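Local structure of acarbose Kinase Mak1 (Uncultured bacterium, 6WB4) at residues R175-G186 / G197-L208; S268-H276 / A286-A297. The protein probably phosphorylates the antidiabetic drug acarbose at the expense of ATP, acting as a pfkB-family carbohydrate kinase encoded in the human microbiome. All blocks are in the same frame, centred on the assembly; numbering follows the deposited sequence.

Interaction 1 (175-186 with 197-208) joins two neighbouring parallel strands of the large mixed sheet, and interaction 2 (268-276 with 286-297) pairs two later helices, 265-280 and 283-298. Their centres lie about 15 Å apart, and along the chain the first closes before the second opens. They meet where helix 265-280 packs on the sheet: the F202 and F273 rings are edge-to-face, with F202 CZ 3.8 Å from F273 CD1, and V270 lies against the same F202 ring. The sheet and the helix pair packed on it thus each lend residues to one ATP site, H182 and S204 near the phosphates and F269 near the ribose.

Interaction 1: residues R175-G186 / G197-L208; sequences RSTSTDLHDWDG and GADYVFVSAAAL. With AC1 (4,6-dideoxy-4-{[(1S,4R,5S,6S)-4,5,6-trihydroxy-3-(hydroxymethyl)cyclohex-2-en-1-yl]amino}-alpha-D-glucopyranose), chain D; ATP (adenosine-5'-triphosphate), chain H.
L181 CD1 meets V201 CG1 at 3.7 Å, and L181 CB packs on V203 CG2, forming the apolar centre of a parallel beta-alpha-beta unit in which strand 176-180 leads through helix 192-195 to strand 200-204. Beta-branched valines suit the extended strand, and the longer L181 reaches past them to F194 and A195 of the short helix. On the sheet face shared by S178, D180 and F202, the F202 ring turns its edge to T179 O, which lies in the ring plane. Between these faces run the parallel backbone bonds: T179 N gives to Y200 O, F202 N to T179 O, and L181 N to F202 O at 2.7 Å.

Toward both ends of the strand pair the contact turns polar. At the N-terminal end, T177 holds OG1 between its backbone N and carbonyl carbon (chi1 52°), where it accepts from D199 N at 3.1 Å; in return D199 OD2 takes T177 N through its anti lone pair at 2.9 Å. D199 OD1 is salt-bridged to R223, so both carboxylate oxygens are engaged. At the C-terminal end, D180 OD1 accepts from H182 N in an Asx turn, and H182 flanks both ATP and the acarviosine unit of the bound sugar. D183 lies in the sugar pocket, its OD1 accepting from AC1 O3 at 3.0 Å and, weakly, from AC1 O2.

Interaction 2: residues S268-H276 / A286-A297; sequences SFVAAFLCH and AARAGAVGGAWA. With ATP (adenosine-5'-triphosphate), chain H.
An antiparallel pair of helices, 265-280 and 283-298, borders the adenosine side of the ATP site in this pfkB-family kinase. The segments come within 6.9 Å axis to axis at 145°, an approach made possible by alanine and glycine on the facing side of 286-297. F269 and F273, one turn apart, both set CG anti to the backbone N (chi1 -171° and -173°), which lays each ring over the opposite helix. G290 CA makes a CH-pi contact 3.7 Å from the F269 ring centroid; having no side chain, G290 lets the aromatic face settle directly on its backbone. The F273 ring receives the A286 CB methyl over its centre, a CH-pi contact with CB 3.7 Å from the ring centroid; a side chain this small lets the helices stay close. Backbones also meet through CA-H...O contacts, F269 CA to G290 O at 3.3 Å and G290 CA to F269 O at 3.4 Å. Towards the ends, S268 OG touches A297 CB, while H276 CB packs on A289 CB at 3.7 Å. F269 presents its ring edge to ATP O2', with CD2 at 3.8 Å. Small residues four apart, A286-G290-G294 and A289-G293-A297, with CA-H...O contacts between the backbones, are typical of closely packed helix pairs.

Interaction 1: residues R175-G186 / G197-L208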
loop_
_atom_site.group_PDB
_atom_site.type_symbol
_atom_site.label_atom_id
_atom_site.label_comp_id
_atom_site.label_asym_id
_atom_site.label_seq_id
_atom_site.Cartn_x
_atom_site.Cartn_y
_atom_site.Cartn_z
ATOM N N ARG B 175 3.217 -29.690 -24.622
ATOM C CA ARG B 175 2.678 -28.353 -24.857
ATOM C C ARG B 175 3.810 -27.420 -25.247
ATOM O O ARG B 175 4.949 -27.597 -24.797
ATOM C CB ARG B 175 1.961 -27.807 -23.619
ATOM C CG ARG B 175 0.905 -28.730 -23.049
ATOM C CD ARG B 175 -0.125 -29.077 -24.117
ATOM N NE ARG B 175 -1.254 -29.824 -23.574
ATOM C CZ ARG B 175 -2.282 -30.248 -24.301
ATOM N NH1 ARG B 175 -2.317 -30.002 -25.604
ATOM N NH2 ARG B 175 -3.274 -30.915 -23.725
ATOM N N SER B 176 3.514 -26.441 -26.100
ATOM C CA SER B 176 4.488 -25.388 -26.367
ATOM C C SER B 176 4.509 -24.474 -25.145
ATOM O O SER B 176 3.485 -24.262 -24.478
ATOM C CB SER B 176 4.153 -24.599 -27.633
ATOM O OG SER B 176 2.903 -23.945 -27.493
ATOM N N THR B 177 5.682 -23.943 -24.847
ATOM C CA THR B 177 5.877 -23.194 -23.628
ATOM C C THR B 177 6.518 -21.850 -23.918
ATOM O O THR B 177 7.214 -21.689 -24.922
ATOM C CB THR B 177 6.735 -24.001 -22.632
ATOM O OG1 THR B 177 7.937 -24.447 -23.283
ATOM C CG2 THR B 177 5.964 -25.231 -22.154
ATOM N N SER B 178 6.256 -20.882 -23.049
ATOM C CA SER B 178 6.927 -19.592 -23.122
ATOM C C SER B 178 7.246 -19.116 -21.713
ATOM O O SER B 178 6.724 -19.667 -20.735
ATOM C CB SER B 178 6.067 -18.565 -23.866
ATOM O OG SER B 178 4.840 -18.332 -23.194
ATOM N N THR B 179 8.130 -18.127 -21.608
ATOM C CA THR B 179 8.430 -17.510 -20.322
ATOM C C THR B 179 9.027 -16.121 -20.529
ATOM O O THR B 179 9.610 -15.837 -21.573
ATOM C CB THR B 179 9.419 -18.352 -19.474
ATOM O OG1 THR B 179 9.545 -17.775 -18.167
ATOM C CG2 THR B 179 10.799 -18.402 -20.132
ATOM N N ASP B 180 8.895 -15.263 -19.522
ATOM C CA ASP B 180 9.424 -13.912 -19.615
ATOM C C ASP B 180 10.469 -13.713 -18.519
ATOM O O ASP B 180 10.134 -13.574 -17.347
ATOM C CB ASP B 180 8.303 -12.884 -19.488
ATOM C CG ASP B 180 8.759 -11.471 -19.807
ATOM O OD1 ASP B 180 9.983 -11.225 -19.866
ATOM O OD2 ASP B 180 7.885 -10.596 -19.979
ATOM N N LEU B 181 11.735 -13.687 -18.911
ATOM C CA LEU B 181 12.835 -13.626 -17.950
ATOM C C LEU B 181 12.984 -12.242 -17.319
ATOM O O LEU B 181 13.676 -12.083 -16.314
ATOM C CB LEU B 181 14.139 -14.021 -18.640
ATOM C CG LEU B 181 14.105 -15.441 -19.192
ATOM C CD1 LEU B 181 15.425 -15.787 -19.818
ATOM C CD2 LEU B 181 13.799 -16.415 -18.065
ATOM N N HIS B 182 12.302 -11.259 -17.897
ATOM C CA HIS B 182 12.394 -9.870 -17.461
ATOM C C HIS B 182 13.843 -9.412 -17.394
ATOM O O HIS B 182 14.657 -9.784 -18.244
ATOM C CB HIS B 182 11.692 -9.699 -16.114
ATOM C CG HIS B 182 10.262 -10.127 -16.146
ATOM N ND1 HIS B 182 9.297 -9.441 -16.853
ATOM C CD2 HIS B 182 9.639 -11.198 -15.601
ATOM C CE1 HIS B 182 8.137 -10.062 -16.725
ATOM N NE2 HIS B 182 8.318 -11.131 -15.971
ATOM N N ASP B 183 14.168 -8.602 -16.394
ATOM C CA ASP B 183 15.529 -8.105 -16.259
ATOM C C ASP B 183 16.440 -9.206 -15.726
ATOM O O ASP B 183 16.613 -9.364 -14.523
ATOM C CB ASP B 183 15.556 -6.878 -15.348
ATOM C CG ASP B 183 14.910 -7.147 -14.012
ATOM O OD1 ASP B 183 14.005 -8.000 -13.985
ATOM O OD2 ASP B 183 15.309 -6.538 -12.998
ATOM N N TRP B 184 17.035 -9.957 -16.643
ATOM C CA TRP B 184 17.957 -11.030 -16.294
ATOM C C TRP B 184 19.327 -10.635 -16.815
ATOM O O TRP B 184 19.434 -10.130 -17.928
ATOM C CB TRP B 184 17.493 -12.362 -16.898
ATOM C CG TRP B 184 18.378 -13.539 -16.579
ATOM C CD1 TRP B 184 18.866 -13.886 -15.357
ATOM C CD2 TRP B 184 18.875 -14.523 -17.504
ATOM N NE1 TRP B 184 19.635 -15.025 -15.458
ATOM C CE2 TRP B 184 19.659 -15.431 -16.764
ATOM C CE3 TRP B 184 18.739 -14.718 -18.883
ATOM C CZ2 TRP B 184 20.301 -16.520 -17.358
ATOM C CZ3 TRP B 184 19.376 -15.804 -19.470
ATOM C CH2 TRP B 184 20.145 -16.688 -18.708
ATOM N N ASP B 185 20.372 -10.840 -16.015
ATOM C CA ASP B 185 21.708 -10.380 -16.404
ATOM C C ASP B 185 22.397 -11.368 -17.330
ATOM O O ASP B 185 23.431 -11.058 -17.926
ATOM C CB ASP B 185 22.598 -10.137 -15.181
ATOM C CG ASP B 185 22.605 -11.306 -14.210
ATOM O OD1 ASP B 185 22.471 -12.467 -14.650
ATOM O OD2 ASP B 185 22.793 -11.060 -13.000
ATOM N N GLY B 186 21.833 -12.566 -17.426
ATOM C CA GLY B 186 22.403 -13.599 -18.270
ATOM C C GLY B 186 23.410 -14.432 -17.500
ATOM O O GLY B 186 24.029 -15.333 -18.058
ATOM N N GLY B 197 14.594 -23.932 -20.703
ATOM C CA GLY B 197 13.506 -24.888 -20.641
ATOM C C GLY B 197 12.262 -24.542 -21.440
ATOM O O GLY B 197 11.361 -25.373 -21.561
ATOM N N ALA B 198 12.200 -23.335 -21.995
ATOM C CA ALA B 198 10.993 -22.926 -22.710
ATOM C C ALA B 198 11.220 -22.837 -24.211
ATOM O O ALA B 198 12.328 -22.577 -24.672
ATOM C CB ALA B 198 10.481 -21.589 -22.174
ATOM N N ASP B 199 10.147 -23.035 -24.964
ATOM C CA ASP B 199 10.202 -22.995 -26.421
ATOM C C ASP B 199 10.348 -21.556 -26.910
ATOM O O ASP B 199 11.112 -21.282 -27.835
ATOM C CB ASP B 199 8.954 -23.657 -27.028
ATOM C CG ASP B 199 8.814 -25.124 -26.626
ATOM O OD1 ASP B 199 9.774 -25.898 -26.834
ATOM O OD2 ASP B 199 7.757 -25.507 -26.082
ATOM N N TYR B 200 9.587 -20.643 -26.317
ATOM C CA TYR B 200 9.659 -19.241 -26.707
ATOM C C TYR B 200 10.132 -18.418 -25.520
ATOM O O TYR B 200 9.432 -18.312 -24.514
ATOM C CB TYR B 200 8.304 -18.726 -27.210
ATOM C CG TYR B 200 7.491 -19.750 -27.979
ATOM C CD1 TYR B 200 8.069 -20.532 -28.973
ATOM C CD2 TYR B 200 6.144 -19.937 -27.705
ATOM C CE1 TYR B 200 7.332 -21.470 -29.669
ATOM C CE2 TYR B 200 5.397 -20.877 -28.397
ATOM C CZ TYR B 200 5.999 -21.640 -29.378
ATOM O OH TYR B 200 5.266 -22.578 -30.067
ATOM N N VAL B 201 11.321 -17.839 -25.633
ATOM C CA VAL B 201 11.906 -17.102 -24.520
ATOM C C VAL B 201 11.838 -15.598 -24.749
ATOM O O VAL B 201 12.216 -15.108 -25.813
ATOM C CB VAL B 201 13.380 -17.513 -24.287
ATOM C CG1 VAL B 201 14.026 -16.679 -23.169
ATOM C CG2 VAL B 201 13.488 -19.017 -24.015
ATOM N N PHE B 202 11.332 -14.878 -23.752
ATOM C CA PHE B 202 11.294 -13.420 -23.792
ATOM C C PHE B 202 12.186 -12.886 -22.680
ATOM O O PHE B 202 12.183 -13.414 -21.565
ATOM C CB PHE B 202 9.862 -12.885 -23.634
ATOM C CG PHE B 202 8.908 -13.350 -24.707
ATOM C CD1 PHE B 202 8.254 -14.569 -24.593
ATOM C CD2 PHE B 202 8.673 -12.574 -25.836
ATOM C CE1 PHE B 202 7.375 -14.999 -25.586
ATOM C CE2 PHE B 202 7.795 -13.000 -26.832
ATOM C CZ PHE B 202 7.146 -14.209 -26.705
ATOM N N VAL B 203 12.948 -11.842 -22.972
ATOM C CA VAL B 203 13.810 -11.253 -21.957
ATOM C C VAL B 203 14.008 -9.760 -22.205
ATOM O O VAL B 203 13.995 -9.302 -23.351
ATOM C CB VAL B 203 15.181 -11.967 -21.905
ATOM C CG1 VAL B 203 15.894 -11.849 -23.248
ATOM C CG2 VAL B 203 16.046 -11.420 -20.756
ATOM N N SER B 204 14.150 -9.009 -21.117
ATOM C CA SER B 204 14.421 -7.579 -21.174
ATOM C C SER B 204 15.872 -7.317 -21.515
ATOM O O SER B 204 16.750 -8.098 -21.143
ATOM C CB SER B 204 14.077 -6.915 -19.843
ATOM O OG SER B 204 14.389 -5.533 -19.876
ATOM N N ALA B 205 16.128 -6.236 -22.242
ATOM C CA ALA B 205 17.505 -5.832 -22.531
ATOM C C ALA B 205 18.143 -5.125 -21.340
ATOM O O ALA B 205 19.366 -5.090 -21.214
ATOM C CB ALA B 205 17.550 -4.937 -23.751
ATOM N N ALA B 206 17.295 -4.581 -20.470
ATOM C CA ALA B 206 17.692 -3.654 -19.406
ATOM C C ALA B 206 18.942 -4.038 -18.611
ATOM O O ALA B 206 19.766 -3.177 -18.302
ATOM C CB ALA B 206 16.519 -3.465 -18.445
ATOM N N ALA B 207 19.096 -5.323 -18.309
ATOM C CA ALA B 207 20.193 -5.773 -17.456
ATOM C C ALA B 207 21.114 -6.742 -18.188
ATOM O O ALA B 207 21.869 -7.487 -17.566
ATOM C CB ALA B 207 19.646 -6.415 -16.191
ATOM N N LEU B 208 21.039 -6.731 -19.512
ATOM C CA LEU B 208 21.695 -7.737 -20.332
ATOM C C LEU B 208 23.101 -7.335 -20.739
ATOM O O LEU B 208 23.294 -6.529 -21.644
ATOM C CB LEU B 208 20.834 -8.024 -21.567
ATOM C CG LEU B 208 20.647 -9.473 -22.030
ATOM C CD1 LEU B 208 20.390 -10.430 -20.884
ATOM C CD2 LEU B 208 19.468 -9.489 -22.980
HETATM C C1 AC1 D . 12.117 -11.030 -11.492
HETATM O O2 AC1 D . 13.867 -9.352 -11.418
HETATM C C2 AC1 D . 12.533 -9.619 -11.875
HETATM C C4A AC1 D . 7.437 -4.652 -11.750
HETATM C C3 AC1 D . 11.574 -8.571 -11.324
HETATM O O3 AC1 D . 11.856 -7.329 -11.988
HETATM C C4 AC1 D . 10.102 -8.939 -11.532
HETATM N N4A AC1 D . 9.283 -8.205 -10.578
HETATM C C5 AC1 D . 9.800 -10.435 -11.391
HETATM O O5 AC1 D . 10.800 -11.253 -11.991
HETATM C C6 AC1 D . 8.479 -10.789 -12.064
HETATM C C1B AC1 D . 9.032 -6.786 -10.778
HETATM C C2B AC1 D . 7.822 -6.311 -9.958
HETATM O O2B AC1 D . 7.243 -7.408 -9.236
HETATM C C3B AC1 D . 6.752 -5.628 -10.808
HETATM O O3B AC1 D . 5.790 -4.962 -9.976
HETATM O O4 AC1 D . 6.497 -3.799 -12.410
HETATM C C5B AC1 D . 8.122 -5.538 -12.731
HETATM C C7B AC1 D . 8.914 -6.497 -12.260
HETATM C C6B AC1 D . 7.910 -5.409 -14.217
HETATM O O6B AC1 D . 7.674 -6.719 -14.756
HETATM P PG ATP H . 8.034 -5.237 -17.763
HETATM O O1G ATP H . 7.789 -3.842 -17.232
HETATM O O2G ATP H . 9.265 -5.917 -17.209
HETATM O O3G ATP H . 6.802 -6.110 -17.804
HETATM P PB ATP H . 9.761 -4.278 -19.769
HETATM O O1B ATP H . 9.880 -2.963 -19.035
HETATM O O2B ATP H . 10.886 -5.286 -19.707
HETATM O O3B ATP H . 8.393 -5.002 -19.315
HETATM P PA ATP H . 10.395 -3.034 -22.217
HETATM O O1A ATP H . 11.713 -3.747 -22.416
HETATM O O2A ATP H . 10.383 -1.636 -21.641
HETATM O O3A ATP H . 9.443 -3.971 -21.316
HETATM O "O5'" ATP H . 9.594 -3.019 -23.619
HETATM C "C5'" ATP H . 8.897 -4.187 -24.064
HETATM C "C4'" ATP H . 8.317 -4.017 -25.469
HETATM O "O4'" ATP H . 7.211 -3.107 -25.464
HETATM C "C3'" ATP H . 9.329 -3.483 -26.472
HETATM O "O3'" ATP H . 9.860 -4.536 -27.277
HETATM C "C2'" ATP H . 8.556 -2.507 -27.334
HETATM O "O2'" ATP H . 8.204 -3.099 -28.590
HETATM C "C1'" ATP H . 7.310 -2.165 -26.536
HETATM N N9 ATP H . 7.585 -0.829 -25.964
HETATM C C8 ATP H . 7.971 -0.581 -24.696
HETATM N N7 ATP H . 8.164 0.747 -24.489
HETATM C C5 ATP H . 7.903 1.368 -25.655
HETATM C C6 ATP H . 7.909 2.766 -26.134
HETATM N N6 ATP H . 8.242 3.779 -25.301
HETATM N N1 ATP H . 7.573 2.988 -27.424
HETATM C C2 ATP H . 7.238 1.983 -28.257
HETATM N N3 ATP H . 7.210 0.691 -27.891
HETATM C C4 ATP H . 7.524 0.327 -26.625
#

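Interaction 2: residues S268-H276 / A286-A297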
loop_
_atom_site.group_PDB
_atom_site.type_symbol
_atom_site.label_atom_id
_atom_site.label_comp_id
_atom_site.label_asym_id
_atom_site.label_seq_id
_atom_site.Cartn_x
_atom_site.Cartn_y
_atom_site.Cartn_z
ATOM N N SER B 268 2.055 -7.060 -22.771
ATOM C CA SER B 268 1.245 -6.940 -23.973
ATOM C C SER B 268 1.972 -7.426 -25.216
ATOM O O SER B 268 1.355 -7.988 -26.128
ATOM C CB SER B 268 0.791 -5.498 -24.159
ATOM O OG SER B 268 -0.094 -5.153 -23.110
ATOM N N PHE B 269 3.281 -7.207 -25.259
ATOM C CA PHE B 269 4.062 -7.711 -26.367
ATOM C C PHE B 269 3.873 -9.224 -26.404
ATOM O O PHE B 269 3.543 -9.786 -27.444
ATOM C CB PHE B 269 5.544 -7.343 -26.227
ATOM C CG PHE B 269 6.369 -7.652 -27.457
ATOM C CD1 PHE B 269 6.714 -8.960 -27.776
ATOM C CD2 PHE B 269 6.819 -6.634 -28.279
ATOM C CE1 PHE B 269 7.463 -9.243 -28.896
ATOM C CE2 PHE B 269 7.574 -6.913 -29.405
ATOM C CZ PHE B 269 7.893 -8.217 -29.715
ATOM N N VAL B 270 4.056 -9.867 -25.253
ATOM C CA VAL B 270 3.971 -11.321 -25.157
ATOM C C VAL B 270 2.572 -11.824 -25.541
ATOM O O VAL B 270 2.448 -12.714 -26.385
ATOM C CB VAL B 270 4.344 -11.811 -23.725
ATOM C CG1 VAL B 270 4.100 -13.284 -23.583
ATOM C CG2 VAL B 270 5.823 -11.500 -23.405
ATOM N N ALA B 271 1.527 -11.235 -24.958
ATOM C CA ALA B 271 0.147 -11.673 -25.218
ATOM C C ALA B 271 -0.202 -11.651 -26.709
ATOM O O ALA B 271 -0.762 -12.615 -27.238
ATOM C CB ALA B 271 -0.837 -10.825 -24.440
ATOM N N ALA B 272 0.129 -10.548 -27.380
ATOM C CA ALA B 272 -0.137 -10.414 -28.809
ATOM C C ALA B 272 0.776 -11.314 -29.641
ATOM O O ALA B 272 0.328 -11.904 -30.625
ATOM C CB ALA B 272 0.013 -8.961 -29.249
ATOM N N PHE B 273 2.049 -11.414 -29.257
ATOM C CA PHE B 273 2.982 -12.317 -29.933
ATOM C C PHE B 273 2.430 -13.737 -29.894
ATOM O O PHE B 273 2.314 -14.402 -30.921
ATOM C CB PHE B 273 4.371 -12.283 -29.283
ATOM C CG PHE B 273 5.425 -13.072 -30.043
ATOM C CD1 PHE B 273 5.422 -14.464 -30.045
ATOM C CD2 PHE B 273 6.428 -12.413 -30.742
ATOM C CE1 PHE B 273 6.383 -15.179 -30.744
ATOM C CE2 PHE B 273 7.395 -13.126 -31.441
ATOM C CZ PHE B 273 7.374 -14.508 -31.439
ATOM N N LEU B 274 2.106 -14.196 -28.691
ATOM C CA LEU B 274 1.589 -15.538 -28.506
ATOM C C LEU B 274 0.343 -15.798 -29.340
ATOM O O LEU B 274 0.234 -16.834 -29.990
ATOM C CB LEU B 274 1.284 -15.793 -27.029
ATOM C CG LEU B 274 2.512 -15.814 -26.118
ATOM C CD1 LEU B 274 2.102 -16.151 -24.698
ATOM C CD2 LEU B 274 3.567 -16.788 -26.650
ATOM N N CYS B 275 -0.587 -14.846 -29.339
ATOM C CA CYS B 275 -1.853 -15.034 -30.042
ATOM C C CYS B 275 -1.639 -15.166 -31.543
ATOM O O CYS B 275 -2.216 -16.051 -32.177
ATOM C CB CYS B 275 -2.819 -13.892 -29.731
ATOM S SG CYS B 275 -3.634 -14.104 -28.130
ATOM N N HIS B 276 -0.793 -14.304 -32.099
ATOM C CA HIS B 276 -0.491 -14.373 -33.518
ATOM C C HIS B 276 0.239 -15.660 -33.879
ATOM O O HIS B 276 -0.156 -16.366 -34.804
ATOM C CB HIS B 276 0.358 -13.182 -33.945
ATOM C CG HIS B 276 0.444 -13.010 -35.428
ATOM N ND1 HIS B 276 1.382 -13.662 -36.201
ATOM C CD2 HIS B 276 -0.283 -12.250 -36.281
ATOM C CE1 HIS B 276 1.227 -13.312 -37.465
ATOM N NE2 HIS B 276 0.224 -12.457 -37.542
ATOM N N ALA B 286 4.670 -12.518 -35.971
ATOM C CA ALA B 286 4.284 -12.616 -34.566
ATOM C C ALA B 286 4.999 -11.536 -33.760
ATOM O O ALA B 286 4.457 -11.001 -32.789
ATOM C CB ALA B 286 4.596 -13.997 -34.012
ATOM N N ALA B 287 6.220 -11.215 -34.172
ATOM C CA ALA B 287 6.982 -10.155 -33.531
ATOM C C ALA B 287 6.331 -8.793 -33.754
ATOM O O ALA B 287 6.266 -7.977 -32.832
ATOM C CB ALA B 287 8.412 -10.148 -34.041
ATOM N N ARG B 288 5.845 -8.546 -34.971
ATOM C CA ARG B 288 5.196 -7.271 -35.274
ATOM C C ARG B 288 3.861 -7.150 -34.557
ATOM O O ARG B 288 3.498 -6.068 -34.092
ATOM C CB ARG B 288 5.017 -7.081 -36.781
ATOM C CG ARG B 288 6.107 -6.207 -37.404
ATOM C CD ARG B 288 5.832 -5.863 -38.857
ATOM N NE ARG B 288 5.014 -4.661 -38.995
ATOM C CZ ARG B 288 3.851 -4.616 -39.640
ATOM N NH1 ARG B 288 3.365 -5.706 -40.218
ATOM N NH2 ARG B 288 3.176 -3.480 -39.713
ATOM N N ALA B 289 3.138 -8.257 -34.444
ATOM C CA ALA B 289 1.930 -8.259 -33.627
ATOM C C ALA B 289 2.312 -7.851 -32.212
ATOM O O ALA B 289 1.651 -7.011 -31.602
ATOM C CB ALA B 289 1.257 -9.628 -33.637
ATOM N N GLY B 290 3.405 -8.437 -31.718
ATOM C CA GLY B 290 3.944 -8.133 -30.402
ATOM C C GLY B 290 4.221 -6.654 -30.242
ATOM O O GLY B 290 3.886 -6.068 -29.209
ATOM N N ALA B 291 4.839 -6.045 -31.255
ATOM C CA ALA B 291 5.129 -4.607 -31.212
ATOM C C ALA B 291 3.858 -3.752 -31.129
ATOM O O ALA B 291 3.832 -2.760 -30.390
ATOM C CB ALA B 291 5.949 -4.199 -32.423
ATOM N N VAL B 292 2.808 -4.144 -31.865
ATOM C CA VAL B 292 1.531 -3.418 -31.835
ATOM C C VAL B 292 0.929 -3.489 -30.437
ATOM O O VAL B 292 0.504 -2.466 -29.876
ATOM C CB VAL B 292 0.509 -3.955 -32.884
ATOM C CG1 VAL B 292 -0.862 -3.318 -32.680
ATOM C CG2 VAL B 292 1.002 -3.714 -34.317
ATOM N N GLY B 293 0.890 -4.698 -29.884
ATOM C CA GLY B 293 0.458 -4.886 -28.512
ATOM C C GLY B 293 1.247 -3.975 -27.583
ATOM O O GLY B 293 0.664 -3.278 -26.762
ATOM N N GLY B 294 2.573 -3.967 -27.736
ATOM C CA GLY B 294 3.438 -3.104 -26.957
ATOM C C GLY B 294 3.111 -1.622 -27.087
ATOM O O GLY B 294 3.039 -0.903 -26.084
ATOM N N ALA B 295 2.923 -1.157 -28.321
ATOM C CA ALA B 295 2.610 0.250 -28.563
ATOM C C ALA B 295 1.292 0.658 -27.917
ATOM O O ALA B 295 1.159 1.761 -27.377
ATOM C CB ALA B 295 2.567 0.534 -30.047
ATOM N N TRP B 296 0.320 -0.241 -27.968
ATOM C CA TRP B 296 -0.988 0.052 -27.413
ATOM C C TRP B 296 -0.900 0.291 -25.916
ATOM O O TRP B 296 -1.384 1.310 -25.410
ATOM C CB TRP B 296 -1.963 -1.084 -27.705
ATOM C CG TRP B 296 -3.350 -0.783 -27.262
ATOM C CD1 TRP B 296 -3.929 -1.097 -26.063
ATOM C CD2 TRP B 296 -4.336 -0.074 -28.012
ATOM N NE1 TRP B 296 -5.232 -0.636 -26.033
ATOM C CE2 TRP B 296 -5.498 0.001 -27.218
ATOM C CE3 TRP B 296 -4.352 0.501 -29.287
ATOM C CZ2 TRP B 296 -6.656 0.627 -27.659
ATOM C CZ3 TRP B 296 -5.499 1.118 -29.721
ATOM C CH2 TRP B 296 -6.637 1.179 -28.912
ATOM N N ALA B 297 -0.238 -0.631 -25.222
ATOM C CA ALA B 297 -0.062 -0.535 -23.775
ATOM C C ALA B 297 0.598 0.783 -23.373
ATOM O O ALA B 297 0.215 1.399 -22.382
ATOM C CB ALA B 297 0.756 -1.712 -23.265
HETATM P PG ATP H . 8.034 -5.237 -17.763
HETATM O O1G ATP H . 7.789 -3.842 -17.232
HETATM O O2G ATP H . 9.265 -5.917 -17.209
HETATM O O3G ATP H . 6.802 -6.110 -17.804
HETATM P PB ATP H . 9.761 -4.278 -19.769
HETATM O O1B ATP H . 9.880 -2.963 -19.035
HETATM O O2B ATP H . 10.886 -5.286 -19.707
HETATM O O3B ATP H . 8.393 -5.002 -19.315
HETATM P PA ATP H . 10.395 -3.034 -22.217
HETATM O O1A ATP H . 11.713 -3.747 -22.416
HETATM O O2A ATP H . 10.383 -1.636 -21.641
HETATM O O3A ATP H . 9.443 -3.971 -21.316
HETATM O "O5'" ATP H . 9.594 -3.019 -23.619
HETATM C "C5'" ATP H . 8.897 -4.187 -24.064
HETATM C "C4'" ATP H . 8.317 -4.017 -25.469
HETATM O "O4'" ATP H . 7.211 -3.107 -25.464
HETATM C "C3'" ATP H . 9.329 -3.483 -26.472
HETATM O "O3'" ATP H . 9.860 -4.536 -27.277
HETATM C "C2'" ATP H . 8.556 -2.507 -27.334
HETATM O "O2'" ATP H . 8.204 -3.099 -28.590
HETATM C "C1'" ATP H . 7.310 -2.165 -26.536
HETATM N N9 ATP H . 7.585 -0.829 -25.964
HETATM C C8 ATP H . 7.971 -0.581 -24.696
HETATM N N7 ATP H . 8.164 0.747 -24.489
HETATM C C5 ATP H . 7.903 1.368 -25.655
HETATM C C6 ATP H . 7.909 2.766 -26.134
HETATM N N6 ATP H . 8.242 3.779 -25.301
HETATM N N1 ATP H . 7.573 2.988 -27.424
HETATM C C2 ATP H . 7.238 1.983 -28.257
HETATM N N3 ATP H . 7.210 0.691 -27.891
HETATM C C4 ATP H . 7.524 0.327 -26.625
#